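PDB 4PW1: DUF6836 domain-containing protein from Clostridium leptum, which is of unknown function but folds as a nine-stranded antiparallel beta sheet surrounded by helices and carries two DUF6836 family regions. Local coordinates for residues B[17-22]-B[215-220]; B[220-225]-B[236-241]; B[77-82]-B[102-107]; B[27-32]-B[106-111]. All blocks are in the same frame, centred on the assembly; numbering follows the deposited sequence.

Contact 1 of 4, residues B[17-22]-B[215-220]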
loop_
_atom_site.group_PDB
_atom_site.type_symbol
_atom_site.label_atom_id
_atom_site.label_comp_id
_atom_site.label_asym_id
_atom_site.label_seq_id
_atom_site.Cartn_x
_atom_site.Cartn_y
_atom_site.Cartn_z
ATOM N N LEU B 17 -9.263 -9.576 -11.309
ATOM C CA LEU B 17 -9.060 -8.338 -10.562
ATOM C C LEU B 17 -8.519 -8.617 -9.163
ATOM O O LEU B 17 -9.147 -9.309 -8.375
ATOM C CB LEU B 17 -10.334 -7.503 -10.450
ATOM C CG LEU B 17 -10.178 -6.159 -9.735
ATOM C CD1 LEU B 17 -9.174 -5.231 -10.384
ATOM C CD2 LEU B 17 -11.539 -5.488 -9.649
ATOM N N LEU B 18 -7.362 -8.061 -8.844
ATOM C CA LEU B 18 -6.750 -8.282 -7.549
ATOM C C LEU B 18 -7.369 -7.412 -6.453
ATOM O O LEU B 18 -7.381 -6.182 -6.550
ATOM C CB LEU B 18 -5.243 -8.022 -7.654
ATOM C CG LEU B 18 -4.495 -8.246 -6.343
ATOM C CD1 LEU B 18 -4.410 -9.748 -6.050
ATOM C CD2 LEU B 18 -3.120 -7.615 -6.422
ATOM N N TYR B 19 -7.816 -8.019 -5.359
ATOM C CA TYR B 19 -8.270 -7.214 -4.206
ATOM C C TYR B 19 -7.200 -7.166 -3.133
ATOM O O TYR B 19 -6.646 -8.210 -2.811
ATOM C CB TYR B 19 -9.519 -7.853 -3.579
ATOM C CG TYR B 19 -10.755 -7.732 -4.450
ATOM C CD1 TYR B 19 -10.905 -8.520 -5.593
ATOM C CD2 TYR B 19 -11.764 -6.816 -4.137
ATOM C CE1 TYR B 19 -12.039 -8.409 -6.394
ATOM C CE2 TYR B 19 -12.905 -6.695 -4.930
ATOM C CZ TYR B 19 -13.028 -7.483 -6.051
ATOM O OH TYR B 19 -14.153 -7.383 -6.807
ATOM N N LEU B 20 -6.943 -6.021 -2.513
ATOM C CA LEU B 20 -6.089 -6.010 -1.310
ATOM C C LEU B 20 -6.837 -6.471 -0.033
ATOM O O LEU B 20 -7.996 -6.272 0.058
ATOM C CB LEU B 20 -5.480 -4.633 -1.096
ATOM C CG LEU B 20 -4.580 -4.164 -2.203
ATOM C CD1 LEU B 20 -3.877 -2.888 -1.751
ATOM C CD2 LEU B 20 -3.559 -5.190 -2.601
ATOM N N ASN B 21 -6.177 -7.139 0.918
ATOM C CA ASN B 21 -6.874 -7.696 2.114
ATOM C C ASN B 21 -6.799 -6.730 3.293
ATOM O O ASN B 21 -6.248 -5.590 3.105
ATOM C CB ASN B 21 -6.409 -9.138 2.447
ATOM C CG ASN B 21 -4.926 -9.254 2.861
ATOM O OD1 ASN B 21 -4.346 -8.336 3.434
ATOM N ND2 ASN B 21 -4.329 -10.436 2.609
ATOM N N SER B 22 -7.353 -7.115 4.472
ATOM C CA SER B 22 -7.440 -6.109 5.618
ATOM C C SER B 22 -6.059 -5.683 6.139
ATOM O O SER B 22 -5.889 -4.603 6.685
ATOM C CB SER B 22 -8.200 -6.612 6.892
ATOM O OG SER B 22 -9.102 -7.657 6.653
ATOM N N SER B 215 -4.378 -2.643 -12.813
ATOM C CA SER B 215 -5.348 -2.247 -11.811
ATOM C C SER B 215 -5.409 -3.162 -10.601
ATOM O O SER B 215 -4.988 -4.293 -10.647
ATOM C CB SER B 215 -6.729 -2.174 -12.451
ATOM O OG SER B 215 -7.080 -3.436 -12.935
ATOM N N LEU B 216 -5.952 -2.632 -9.521
ATOM C CA LEU B 216 -6.311 -3.445 -8.348
ATOM C C LEU B 216 -7.537 -2.802 -7.706
ATOM O O LEU B 216 -7.904 -1.657 -8.035
ATOM C CB LEU B 216 -5.135 -3.513 -7.363
ATOM C CG LEU B 216 -4.606 -2.205 -6.784
ATOM C CD1 LEU B 216 -5.560 -1.566 -5.775
ATOM C CD2 LEU B 216 -3.235 -2.444 -6.131
ATOM N N SER B 217 -8.159 -3.548 -6.808
ATOM C CA SER B 217 -9.277 -3.054 -6.063
ATOM C C SER B 217 -8.861 -2.851 -4.636
ATOM O O SER B 217 -8.240 -3.746 -3.978
ATOM C CB SER B 217 -10.470 -3.992 -6.180
ATOM O OG SER B 217 -11.587 -3.473 -5.477
ATOM N N TYR B 218 -9.230 -1.690 -4.128
ATOM C CA TYR B 218 -8.953 -1.332 -2.754
ATOM C C TYR B 218 -10.055 -0.403 -2.271
ATOM O O TYR B 218 -10.382 0.576 -2.937
ATOM C CB TYR B 218 -7.638 -0.561 -2.717
ATOM C CG TYR B 218 -7.164 -0.136 -1.343
ATOM C CD1 TYR B 218 -6.751 -1.085 -0.374
ATOM C CD2 TYR B 218 -7.063 1.216 -1.020
ATOM C CE1 TYR B 218 -6.246 -0.682 0.874
ATOM C CE2 TYR B 218 -6.596 1.619 0.219
ATOM C CZ TYR B 218 -6.179 0.665 1.154
ATOM O OH TYR B 218 -5.668 1.068 2.348
ATOM N N ASP B 219 -10.599 -0.702 -1.099
ATOM C CA ASP B 219 -11.501 0.213 -0.420
ATOM C C ASP B 219 -12.730 0.642 -1.292
ATOM O O ASP B 219 -13.104 1.808 -1.330
ATOM C CB ASP B 219 -10.695 1.428 0.020
ATOM C CG ASP B 219 -11.438 2.295 0.993
ATOM O OD1 ASP B 219 -12.250 1.756 1.762
ATOM O OD2 ASP B 219 -11.217 3.514 0.956
ATOM N N ASN B 220 -13.314 -0.333 -1.973
ATOM C CA ASN B 220 -14.497 -0.164 -2.812
ATOM C C ASN B 220 -14.234 0.650 -4.100
ATOM O O ASN B 220 -15.165 1.013 -4.786
ATOM C CB ASN B 220 -15.683 0.458 -2.023
ATOM C CG ASN B 220 -17.049 0.128 -2.647
ATOM O OD1 ASN B 220 -17.291 -1.003 -3.049
ATOM N ND2 ASN B 220 -17.924 1.121 -2.760
HETATM O O HOH W 1 -5.653 -6.876 -10.715
#
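Two backbone hydrogen bonds join Leu18 and Leu20 to Ser217. Ser217 N gives its hydrogen to Leu18 O (2.8 Å, 173° at the hydrogen), and Ser217 O takes one from Leu20 N at 3.0 Å. Tyr19, between the two, adds a CA-H...O contact to the same Ser217 O. One residue of 215-218 is thus gripped through both its N-H and its carbonyl. Water 1 carries the pairing one step further back, accepting from Leu18 N and donating to Ser215 O. This is a single beta bridge, Tyr19 with Ser217, with the two backbones running about 40° apart. Strand 214-218 is an outermost strand of the antiparallel sheet within this chain, so the N-terminal loop lines the edge that strand 221-227 does not occupy. Side chains add a CH-pi contact and apolar packing. Ser217 CB sits over one face of the Tyr19 ring, 4.0 Å from its centroid and offset toward the rim; with chi1 at -178°, Ser217 OG lies anti to the backbone N and is hydrogen-bonded to His221 O. Leu17 CD2 also reaches Ser217 CB, at 3.9 Å, and its CD1 meets Leu216 CA. Leu20 lays CB and CD1 obliquely against Tyr218 CD1, with CD1 at 3.7 Å, while the Tyr218 hydroxyl bonds to Leu26 N. Leu216 and Leu20 also pack against Leu20 and Leu216 of the second subunit.

Contact 2 of 4, residues B[220-225]-B[236-241]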
loop_
_atom_site.group_PDB
_atom_site.type_symbol
_atom_site.label_atom_id
_atom_site.label_comp_id
_atom_site.label_asym_id
_atom_site.label_seq_id
_atom_site.Cartn_x
_atom_site.Cartn_y
_atom_site.Cartn_z
ATOM N N ASN B 220 -13.314 -0.333 -1.973
ATOM C CA ASN B 220 -14.497 -0.164 -2.812
ATOM C C ASN B 220 -14.234 0.650 -4.100
ATOM O O ASN B 220 -15.165 1.013 -4.786
ATOM C CB ASN B 220 -15.683 0.458 -2.023
ATOM C CG ASN B 220 -17.049 0.128 -2.647
ATOM O OD1 ASN B 220 -17.291 -1.003 -3.049
ATOM N ND2 ASN B 220 -17.924 1.121 -2.760
ATOM N N HIS B 221 -12.967 0.855 -4.440
ATOM C CA HIS B 221 -12.583 1.496 -5.681
ATOM C C HIS B 221 -11.695 0.644 -6.498
ATOM O O HIS B 221 -11.059 -0.305 -6.001
ATOM C CB HIS B 221 -11.876 2.814 -5.372
ATOM C CG HIS B 221 -12.776 3.806 -4.754
ATOM N ND1 HIS B 221 -12.931 3.916 -3.393
ATOM C CD2 HIS B 221 -13.639 4.687 -5.304
ATOM C CE1 HIS B 221 -13.825 4.848 -3.132
ATOM N NE2 HIS B 221 -14.270 5.328 -4.276
ATOM N N ILE B 222 -11.639 0.963 -7.785
ATOM C CA ILE B 222 -10.595 0.432 -8.646
ATOM C C ILE B 222 -9.510 1.483 -8.803
ATOM O O ILE B 222 -9.792 2.669 -9.141
ATOM C CB ILE B 222 -11.134 0.006 -10.001
ATOM C CG1 ILE B 222 -12.154 -1.109 -9.804
ATOM C CG2 ILE B 222 -10.002 -0.444 -10.960
ATOM C CD1 ILE B 222 -12.869 -1.500 -11.090
ATOM N N TYR B 223 -8.272 1.051 -8.578
ATOM C CA TYR B 223 -7.081 1.907 -8.790
ATOM C C TYR B 223 -6.482 1.564 -10.143
ATOM O O TYR B 223 -5.983 0.473 -10.356
ATOM C CB TYR B 223 -6.051 1.694 -7.678
ATOM C CG TYR B 223 -6.388 2.372 -6.368
ATOM C CD1 TYR B 223 -7.670 2.657 -6.007
ATOM C CD2 TYR B 223 -5.396 2.660 -5.444
ATOM C CE1 TYR B 223 -7.972 3.267 -4.799
ATOM C CE2 TYR B 223 -5.692 3.260 -4.239
ATOM C CZ TYR B 223 -6.983 3.584 -3.944
ATOM O OH TYR B 223 -7.280 4.134 -2.749
ATOM N N ALA B 224 -6.584 2.496 -11.075
ATOM C CA ALA B 224 -6.052 2.332 -12.413
ATOM C C ALA B 224 -4.667 2.932 -12.436
ATOM O O ALA B 224 -4.497 4.115 -12.155
ATOM C CB ALA B 224 -6.935 3.056 -13.393
HETATM N N MSE B 225 -3.682 2.132 -12.781
HETATM C CA MSE B 225 -2.300 2.492 -12.535
HETATM C C MSE B 225 -1.572 2.622 -13.833
HETATM O O MSE B 225 -1.700 1.788 -14.761
HETATM C CB MSE B 225 -1.631 1.421 -11.651
HETATM C CG MSE B 225 -2.308 1.396 -10.277
HETATM SE SE MSE B 225 -2.045 -0.419 -9.482
HETATM C CE MSE B 225 -0.313 -0.860 -10.194
ATOM N N LEU B 236 -5.311 6.583 -11.060
ATOM C CA LEU B 236 -6.640 7.150 -11.173
ATOM C C LEU B 236 -7.578 6.305 -10.326
ATOM O O LEU B 236 -7.579 5.107 -10.444
ATOM C CB LEU B 236 -7.088 7.150 -12.628
ATOM C CG LEU B 236 -6.334 8.118 -13.519
ATOM C CD1 LEU B 236 -6.723 7.915 -14.982
ATOM C CD2 LEU B 236 -6.649 9.548 -13.101
ATOM N N ILE B 237 -8.368 6.949 -9.473
ATOM C CA ILE B 237 -9.237 6.273 -8.533
ATOM C C ILE B 237 -10.649 6.244 -9.069
ATOM O O ILE B 237 -11.314 7.298 -9.161
ATOM C CB ILE B 237 -9.249 7.006 -7.165
ATOM C CG1 ILE B 237 -7.824 7.125 -6.639
ATOM C CG2 ILE B 237 -10.165 6.310 -6.174
ATOM C CD1 ILE B 237 -7.733 8.026 -5.431
ATOM N N TYR B 238 -11.077 5.053 -9.470
ATOM C CA TYR B 238 -12.364 4.857 -10.119
ATOM C C TYR B 238 -13.388 4.298 -9.153
ATOM O O TYR B 238 -13.111 3.301 -8.464
ATOM C CB TYR B 238 -12.201 3.923 -11.302
ATOM C CG TYR B 238 -13.429 3.750 -12.171
ATOM C CD1 TYR B 238 -13.781 4.724 -13.114
ATOM C CD2 TYR B 238 -14.192 2.585 -12.122
ATOM C CE1 TYR B 238 -14.855 4.548 -13.952
ATOM C CE2 TYR B 238 -15.281 2.410 -12.966
ATOM C CZ TYR B 238 -15.608 3.401 -13.871
ATOM O OH TYR B 238 -16.667 3.240 -14.729
ATOM N N SER B 239 -14.556 4.937 -9.118
ATOM C CA SER B 239 -15.704 4.420 -8.400
ATOM C C SER B 239 -16.588 3.558 -9.333
ATOM O O SER B 239 -17.125 4.062 -10.329
ATOM C CB SER B 239 -16.542 5.546 -7.849
ATOM O OG SER B 239 -17.795 5.043 -7.460
ATOM N N PRO B 240 -16.728 2.256 -9.029
ATOM C CA PRO B 240 -17.622 1.411 -9.811
ATOM C C PRO B 240 -19.096 1.784 -9.571
ATOM O O PRO B 240 -19.905 1.576 -10.427
ATOM C CB PRO B 240 -17.311 -0.013 -9.303
ATOM C CG PRO B 240 -16.845 0.209 -7.903
ATOM C CD PRO B 240 -16.039 1.485 -7.990
ATOM N N ILE B 241 -19.422 2.398 -8.442
ATOM C CA ILE B 241 -20.785 2.825 -8.195
ATOM C C ILE B 241 -21.120 4.060 -9.070
ATOM O O ILE B 241 -22.134 4.061 -9.774
ATOM C CB ILE B 241 -20.986 3.157 -6.711
ATOM C CG1 ILE B 241 -20.584 1.952 -5.825
ATOM C CG2 ILE B 241 -22.413 3.584 -6.466
ATOM C CD1 ILE B 241 -21.257 0.650 -6.203
HETATM O O HOH W 2 -16.872 3.206 -5.288
#
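The beta hairpin of strands 221-227 and 233-239 is held here by pairs of backbone bonds at Ile222-Tyr238 and Ala224-Leu236. In the first pair, Ile222 N donates to Tyr238 O at 2.8 Å, and Tyr238 N returns a bond to Ile222 O at 2.7 Å. The second repeats the pattern: Ala224 N reaches Leu236 O at 2.9 Å, and Leu236 N reaches Ala224 O at 2.8 Å. Between them Tyr223 and Ile237 form a non-hydrogen-bonded pair whose side chains lie alongside each other and point the same way, Ile237 CG2 standing 4.0 Å from Tyr223 CE1. That same methyl, anti to the backbone N of Ile237, also meets His221 CG obliquely, so one methyl touches both rings. The His221 ring turns its edge to Tyr238 O, while its ND1 is bonded to Asp219 O. On the sheet face that carries Ile222, Tyr238, Ala224 and Leu236, CB meets CB within each pair, and helix 122-141 packs on Ile222 and Tyr238. Where the strands give way to loop, Pro240 CD rests 3.4 Å from Asn220 O. Water 2 donates to that carbonyl and accepts from Ser239 OG, which is also hydrogen-bonded to Glu242 N, closing the end of the pairing. With strand directions 151° apart, the alternation of hydrogen-bonded and non-hydrogen-bonded pairs is that of a twisted antiparallel hairpin within a larger sheet.

Contact 3 of 4, residues B[77-82]-B[102-107]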
loop_
_atom_site.group_PDB
_atom_site.type_symbol
_atom_site.label_atom_id
_atom_site.label_comp_id
_atom_site.label_asym_id
_atom_site.label_seq_id
_atom_site.Cartn_x
_atom_site.Cartn_y
_atom_site.Cartn_z
ATOM N N GLY B 77 7.402 20.591 6.262
ATOM C CA GLY B 77 8.724 21.043 5.925
ATOM C C GLY B 77 9.374 20.305 4.777
ATOM O O GLY B 77 10.383 20.730 4.278
ATOM N N GLN B 78 8.767 19.234 4.301
ATOM C CA GLN B 78 9.149 18.661 3.026
ATOM C C GLN B 78 8.610 19.424 1.785
ATOM O O GLN B 78 8.784 18.964 0.679
ATOM C CB GLN B 78 8.688 17.215 2.987
ATOM C CG GLN B 78 9.348 16.369 4.064
ATOM C CD GLN B 78 8.826 14.941 4.060
ATOM O OE1 GLN B 78 8.064 14.535 4.941
ATOM N NE2 GLN B 78 9.189 14.192 3.034
ATOM N N ASP B 79 8.001 20.588 1.974
ATOM C CA ASP B 79 7.359 21.367 0.896
ATOM C C ASP B 79 6.130 20.660 0.318
ATOM O O ASP B 79 5.988 20.453 -0.892
ATOM C CB ASP B 79 8.345 21.798 -0.197
ATOM C CG ASP B 79 7.975 23.157 -0.833
ATOM O OD1 ASP B 79 7.074 23.912 -0.349
ATOM O OD2 ASP B 79 8.621 23.469 -1.852
ATOM N N LEU B 80 5.236 20.279 1.221
ATOM C CA LEU B 80 3.994 19.615 0.871
ATOM C C LEU B 80 2.932 20.352 1.622
ATOM O O LEU B 80 3.173 20.838 2.729
ATOM C CB LEU B 80 4.025 18.134 1.321
ATOM C CG LEU B 80 5.150 17.304 0.700
ATOM C CD1 LEU B 80 5.274 15.937 1.378
ATOM C CD2 LEU B 80 4.915 17.121 -0.774
ATOM N N ARG B 81 1.752 20.392 1.043
ATOM C CA ARG B 81 0.568 20.859 1.727
ATOM C C ARG B 81 -0.511 19.773 1.631
ATOM O O ARG B 81 -0.820 19.297 0.542
ATOM C CB ARG B 81 0.121 22.168 1.059
ATOM C CG ARG B 81 1.103 23.296 1.426
ATOM C CD ARG B 81 1.192 24.339 0.367
ATOM N NE ARG B 81 2.005 25.482 0.801
ATOM C CZ ARG B 81 3.324 25.571 0.689
ATOM N NH1 ARG B 81 4.071 24.553 0.251
ATOM N NH2 ARG B 81 3.918 26.665 1.133
ATOM N N PHE B 82 -1.077 19.396 2.771
ATOM C CA PHE B 82 -2.070 18.367 2.847
ATOM C C PHE B 82 -3.386 18.902 3.363
ATOM O O PHE B 82 -3.436 19.574 4.389
ATOM C CB PHE B 82 -1.651 17.286 3.834
ATOM C CG PHE B 82 -0.414 16.528 3.473
ATOM C CD1 PHE B 82 -0.484 15.380 2.710
ATOM C CD2 PHE B 82 0.832 16.925 3.960
ATOM C CE1 PHE B 82 0.650 14.663 2.433
ATOM C CE2 PHE B 82 1.960 16.179 3.704
ATOM C CZ PHE B 82 1.871 15.060 2.927
ATOM N N LEU B 102 -0.649 19.135 -2.363
ATOM C CA LEU B 102 0.214 19.815 -3.306
ATOM C C LEU B 102 1.661 19.622 -2.923
ATOM O O LEU B 102 2.009 19.639 -1.736
ATOM C CB LEU B 102 -0.100 21.323 -3.325
ATOM C CG LEU B 102 -1.461 21.650 -3.955
ATOM C CD1 LEU B 102 -2.545 21.647 -2.905
ATOM C CD2 LEU B 102 -1.373 23.012 -4.614
ATOM N N ASP B 103 2.484 19.456 -3.955
ATOM C CA ASP B 103 3.926 19.403 -3.836
ATOM C C ASP B 103 4.517 20.500 -4.741
ATOM O O ASP B 103 3.777 21.275 -5.320
ATOM C CB ASP B 103 4.415 17.978 -4.134
ATOM C CG ASP B 103 4.338 17.565 -5.621
ATOM O OD1 ASP B 103 4.001 18.374 -6.496
ATOM O OD2 ASP B 103 4.633 16.374 -5.915
ATOM N N PRO B 104 5.836 20.569 -4.868
ATOM C CA PRO B 104 6.378 21.674 -5.702
ATOM C C PRO B 104 5.956 21.669 -7.166
ATOM O O PRO B 104 6.068 22.690 -7.802
ATOM C CB PRO B 104 7.895 21.491 -5.584
ATOM C CG PRO B 104 8.080 20.811 -4.239
ATOM C CD PRO B 104 6.900 19.874 -4.134
ATOM N N ASN B 105 5.450 20.555 -7.690
ATOM C CA ASN B 105 4.932 20.524 -9.048
ATOM C C ASN B 105 3.443 20.835 -9.151
ATOM O O ASN B 105 2.909 20.854 -10.248
ATOM C CB ASN B 105 5.211 19.188 -9.706
ATOM C CG ASN B 105 6.663 19.042 -10.088
ATOM O OD1 ASN B 105 7.195 19.846 -10.836
ATOM N ND2 ASN B 105 7.313 18.034 -9.553
ATOM N N GLY B 106 2.791 21.116 -8.034
ATOM C CA GLY B 106 1.359 21.473 -8.060
ATOM C C GLY B 106 0.484 20.411 -7.423
ATOM O O GLY B 106 0.869 19.789 -6.421
ATOM N N LEU B 107 -0.724 20.249 -7.965
ATOM C CA LEU B 107 -1.701 19.331 -7.405
ATOM C C LEU B 107 -1.279 17.923 -7.745
ATOM O O LEU B 107 -1.250 17.553 -8.901
ATOM C CB LEU B 107 -3.110 19.592 -7.960
ATOM C CG LEU B 107 -4.222 18.695 -7.416
ATOM C CD1 LEU B 107 -4.452 18.977 -5.915
ATOM C CD2 LEU B 107 -5.525 18.918 -8.162
HETATM O O HOH W 3 3.452 22.381 -1.532
#
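Asp79 and Leu80 enter strand 80-89 through a G1 beta bulge, both facing Ser76; on the opposite edge of the strand, next along the chain, Arg81 pairs with Leu102: Leu102 O takes the hydrogen of Arg81 N. That bond is 2.9 Å long, and Leu102 N returns one to Arg81 O, making Arg81-Leu102 an antiparallel hydrogen-bonded pair. Leu80 CA also offers a CA-H...O contact to Leu102 O, at 3.3 Å. Beyond the pair the second segment turns: Asp103 to Gly106 is a type I beta turn, and an Asx turn is set on it, because Asp103 OD1 accepts from Asn105 N from above the carboxylate plane. Asp103 places CG between its backbone N and carbonyl carbon (chi1 72°), which brings the carboxylate back over the turn; its other oxygen, OD2, is bonded to Tyr29 OH. Leu80 CD2 leans obliquely on Asp103 CB at 3.5 Å. Asp79 meets the turn at Pro104, its carbonyl O 3.4 Å from Pro104 CD and its OD2 3.6 Å from Pro104 CG. The other carboxylate oxygen, Asp79 OD1, forms a salt bridge with Arg81 NH1 at 3.1 Å, lying in the guanidinium plane and met nearly along its own C-O axis. Water 3 accepts from the same NH1 and gives weak bonds to Asp79 O and Leu102 O. Arg81 NE is salt-bridged to Glu43, so acids meet the guanidinium through two of its nitrogens; this probably favours its charged form and keeps its rotation fixed, while Asp103 uses OD1 to brace its own turn and OD2 to tie that turn to Tyr29.

Contact 4 of 4, residues B[27-32]-B[106-111]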
loop_
_atom_site.group_PDB
_atom_site.type_symbol
_atom_site.label_atom_id
_atom_site.label_comp_id
_atom_site.label_asym_id
_atom_site.label_seq_id
_atom_site.Cartn_x
_atom_site.Cartn_y
_atom_site.Cartn_z
ATOM N N ASN B 27 -0.983 3.492 0.621
ATOM C CA ASN B 27 -0.936 4.931 0.606
ATOM C C ASN B 27 -0.448 5.404 -0.754
ATOM O O ASN B 27 0.632 5.016 -1.190
ATOM C CB ASN B 27 0.066 5.467 1.619
ATOM C CG ASN B 27 -0.345 5.211 3.049
ATOM O OD1 ASN B 27 -1.505 5.276 3.400
ATOM N ND2 ASN B 27 0.613 4.874 3.870
ATOM N N LEU B 28 -1.215 6.258 -1.388
ATOM C CA LEU B 28 -0.771 6.885 -2.642
ATOM C C LEU B 28 0.020 8.155 -2.377
ATOM O O LEU B 28 -0.224 8.849 -1.376
ATOM C CB LEU B 28 -1.989 7.194 -3.502
ATOM C CG LEU B 28 -2.878 5.993 -3.819
ATOM C CD1 LEU B 28 -4.015 6.448 -4.728
ATOM C CD2 LEU B 28 -2.076 4.871 -4.447
ATOM N N TYR B 29 0.993 8.411 -3.225
ATOM C CA TYR B 29 1.825 9.597 -3.138
ATOM C C TYR B 29 0.892 10.820 -3.060
ATOM O O TYR B 29 -0.105 10.885 -3.785
ATOM C CB TYR B 29 2.806 9.672 -4.318
ATOM C CG TYR B 29 3.589 10.982 -4.333
ATOM C CD1 TYR B 29 4.789 11.120 -3.605
ATOM C CD2 TYR B 29 3.087 12.092 -5.027
ATOM C CE1 TYR B 29 5.491 12.308 -3.597
ATOM C CE2 TYR B 29 3.783 13.289 -5.027
ATOM C CZ TYR B 29 4.965 13.395 -4.322
ATOM O OH TYR B 29 5.580 14.595 -4.285
ATOM N N PRO B 30 1.168 11.758 -2.142
ATOM C CA PRO B 30 2.284 11.866 -1.220
ATOM C C PRO B 30 1.918 11.506 0.233
ATOM O O PRO B 30 2.643 11.881 1.154
ATOM C CB PRO B 30 2.630 13.364 -1.301
ATOM C CG PRO B 30 1.283 14.008 -1.392
ATOM C CD PRO B 30 0.419 13.025 -2.192
ATOM N N TRP B 31 0.843 10.758 0.424
ATOM C CA TRP B 31 0.407 10.379 1.765
ATOM C C TRP B 31 1.419 9.493 2.465
ATOM O O TRP B 31 1.423 9.442 3.681
ATOM C CB TRP B 31 -1.006 9.782 1.761
ATOM C CG TRP B 31 -1.985 10.820 1.284
ATOM C CD1 TRP B 31 -2.446 10.993 0.025
ATOM C CD2 TRP B 31 -2.520 11.886 2.053
ATOM N NE1 TRP B 31 -3.297 12.065 -0.023
ATOM C CE2 TRP B 31 -3.350 12.635 1.210
ATOM C CE3 TRP B 31 -2.383 12.281 3.383
ATOM C CZ2 TRP B 31 -4.013 13.770 1.642
ATOM C CZ3 TRP B 31 -3.086 13.382 3.825
ATOM C CH2 TRP B 31 -3.883 14.107 2.958
ATOM N N ASN B 32 2.319 8.872 1.725
ATOM C CA ASN B 32 3.419 8.139 2.341
ATOM C C ASN B 32 4.361 9.077 3.098
ATOM O O ASN B 32 5.128 8.632 3.941
ATOM C CB ASN B 32 4.217 7.353 1.292
ATOM C CG ASN B 32 4.673 8.251 0.143
ATOM O OD1 ASN B 32 3.871 8.992 -0.442
ATOM N ND2 ASN B 32 5.941 8.207 -0.168
ATOM N N GLY B 106 2.791 21.116 -8.034
ATOM C CA GLY B 106 1.359 21.473 -8.060
ATOM C C GLY B 106 0.484 20.411 -7.423
ATOM O O GLY B 106 0.869 19.789 -6.421
ATOM N N LEU B 107 -0.724 20.249 -7.965
ATOM C CA LEU B 107 -1.701 19.331 -7.405
ATOM C C LEU B 107 -1.279 17.923 -7.745
ATOM O O LEU B 107 -1.250 17.553 -8.901
ATOM C CB LEU B 107 -3.110 19.592 -7.960
ATOM C CG LEU B 107 -4.222 18.695 -7.416
ATOM C CD1 LEU B 107 -4.452 18.977 -5.915
ATOM C CD2 LEU B 107 -5.525 18.918 -8.162
ATOM N N CYS B 108 -0.949 17.145 -6.726
ATOM C CA CYS B 108 -0.467 15.766 -6.930
ATOM C C CYS B 108 -1.412 14.717 -6.367
ATOM O O CYS B 108 -1.200 13.532 -6.553
ATOM C CB CYS B 108 0.931 15.617 -6.316
ATOM S SG CYS B 108 1.071 15.967 -4.550
ATOM N N TYR B 109 -2.441 15.155 -5.641
ATOM C CA TYR B 109 -3.421 14.266 -5.091
ATOM C C TYR B 109 -4.751 14.976 -4.892
ATOM O O TYR B 109 -4.792 16.067 -4.373
ATOM C CB TYR B 109 -2.931 13.607 -3.789
ATOM C CG TYR B 109 -3.895 12.562 -3.272
ATOM C CD1 TYR B 109 -5.116 12.940 -2.689
ATOM C CD2 TYR B 109 -3.642 11.221 -3.434
ATOM C CE1 TYR B 109 -6.017 11.991 -2.271
ATOM C CE2 TYR B 109 -4.550 10.249 -3.026
ATOM C CZ TYR B 109 -5.707 10.642 -2.442
ATOM O OH TYR B 109 -6.596 9.712 -2.057
ATOM N N PHE B 110 -5.827 14.345 -5.370
ATOM C CA PHE B 110 -7.198 14.773 -5.130
ATOM C C PHE B 110 -8.099 13.547 -4.997
ATOM O O PHE B 110 -8.008 12.651 -5.797
ATOM C CB PHE B 110 -7.704 15.605 -6.310
ATOM C CG PHE B 110 -9.142 16.025 -6.166
ATOM C CD1 PHE B 110 -10.170 15.226 -6.619
ATOM C CD2 PHE B 110 -9.462 17.218 -5.553
ATOM C CE1 PHE B 110 -11.494 15.619 -6.473
ATOM C CE2 PHE B 110 -10.771 17.590 -5.367
ATOM C CZ PHE B 110 -11.795 16.792 -5.826
ATOM N N SER B 111 -8.978 13.507 -4.006
ATOM C CA SER B 111 -10.031 12.517 -4.007
ATOM C C SER B 111 -11.279 13.065 -3.309
ATOM O O SER B 111 -11.200 13.825 -2.292
ATOM C CB SER B 111 -9.545 11.217 -3.333
ATOM O OG SER B 111 -9.461 11.424 -1.932
#
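Trp31 drives the NE1 corner of its indole into the face of the Tyr109 ring, edge-to-face, the planes at 83° and the five-membered ring centroid 4.3 Å from that of Tyr109. NE1 stands 3.2 Å above the plane, over the ring centre, so its N-H points at the pi face; the nearest ring carbon, Tyr109 CG, is 3.3 Å from NE1. Tyr109 extends anti to its own backbone N (chi1 -174°), which carries the ring out from strand 106-114 to meet the indole. At the edge of the same ring, near its plane, come Leu28 CB, 4.0 Å from Tyr109 CE2, and the carbonyl oxygen Tyr29 O, which is hydrogen-bonded to Ser249 OG. Cys108 and Tyr109 both face Ala101, a classic beta bulge in strand 106-114, and both side chains point toward segment 27-32. Cys108 SG touches both Pro30 CG, at 3.7 Å, and Tyr29 CE2, at 3.8 Å, the latter a sulfur-aromatic approach oblique to the tyrosine ring. The peptide before Pro30 is cis, and Pro30 CB lies over the centre of one face of the Tyr29 ring, while Pro30 CD meets Tyr109 CB obliquely.

From the N terminus, 17-22 opens the long loop that contact 1 closes on 215-220. Contact 4 is nested inside it, running from 27-32 to strand 106-114, and contact 3 begins after 27-32 and ends on the same stretch, sharing Gly106 and Leu107; the two also touch where Phe82 packs against Trp31. Contact 2 follows in series, beginning at Asn220, where contact 1 ends. Contacts 2 and 3 lie on opposite sides of the chain's centre. Contact 4 reaches contact 2 through Leu28 against Tyr223 and Ile237, so segment 27-32 touches both halves of the sheet; contacts 1 and 4 both meet the second subunit.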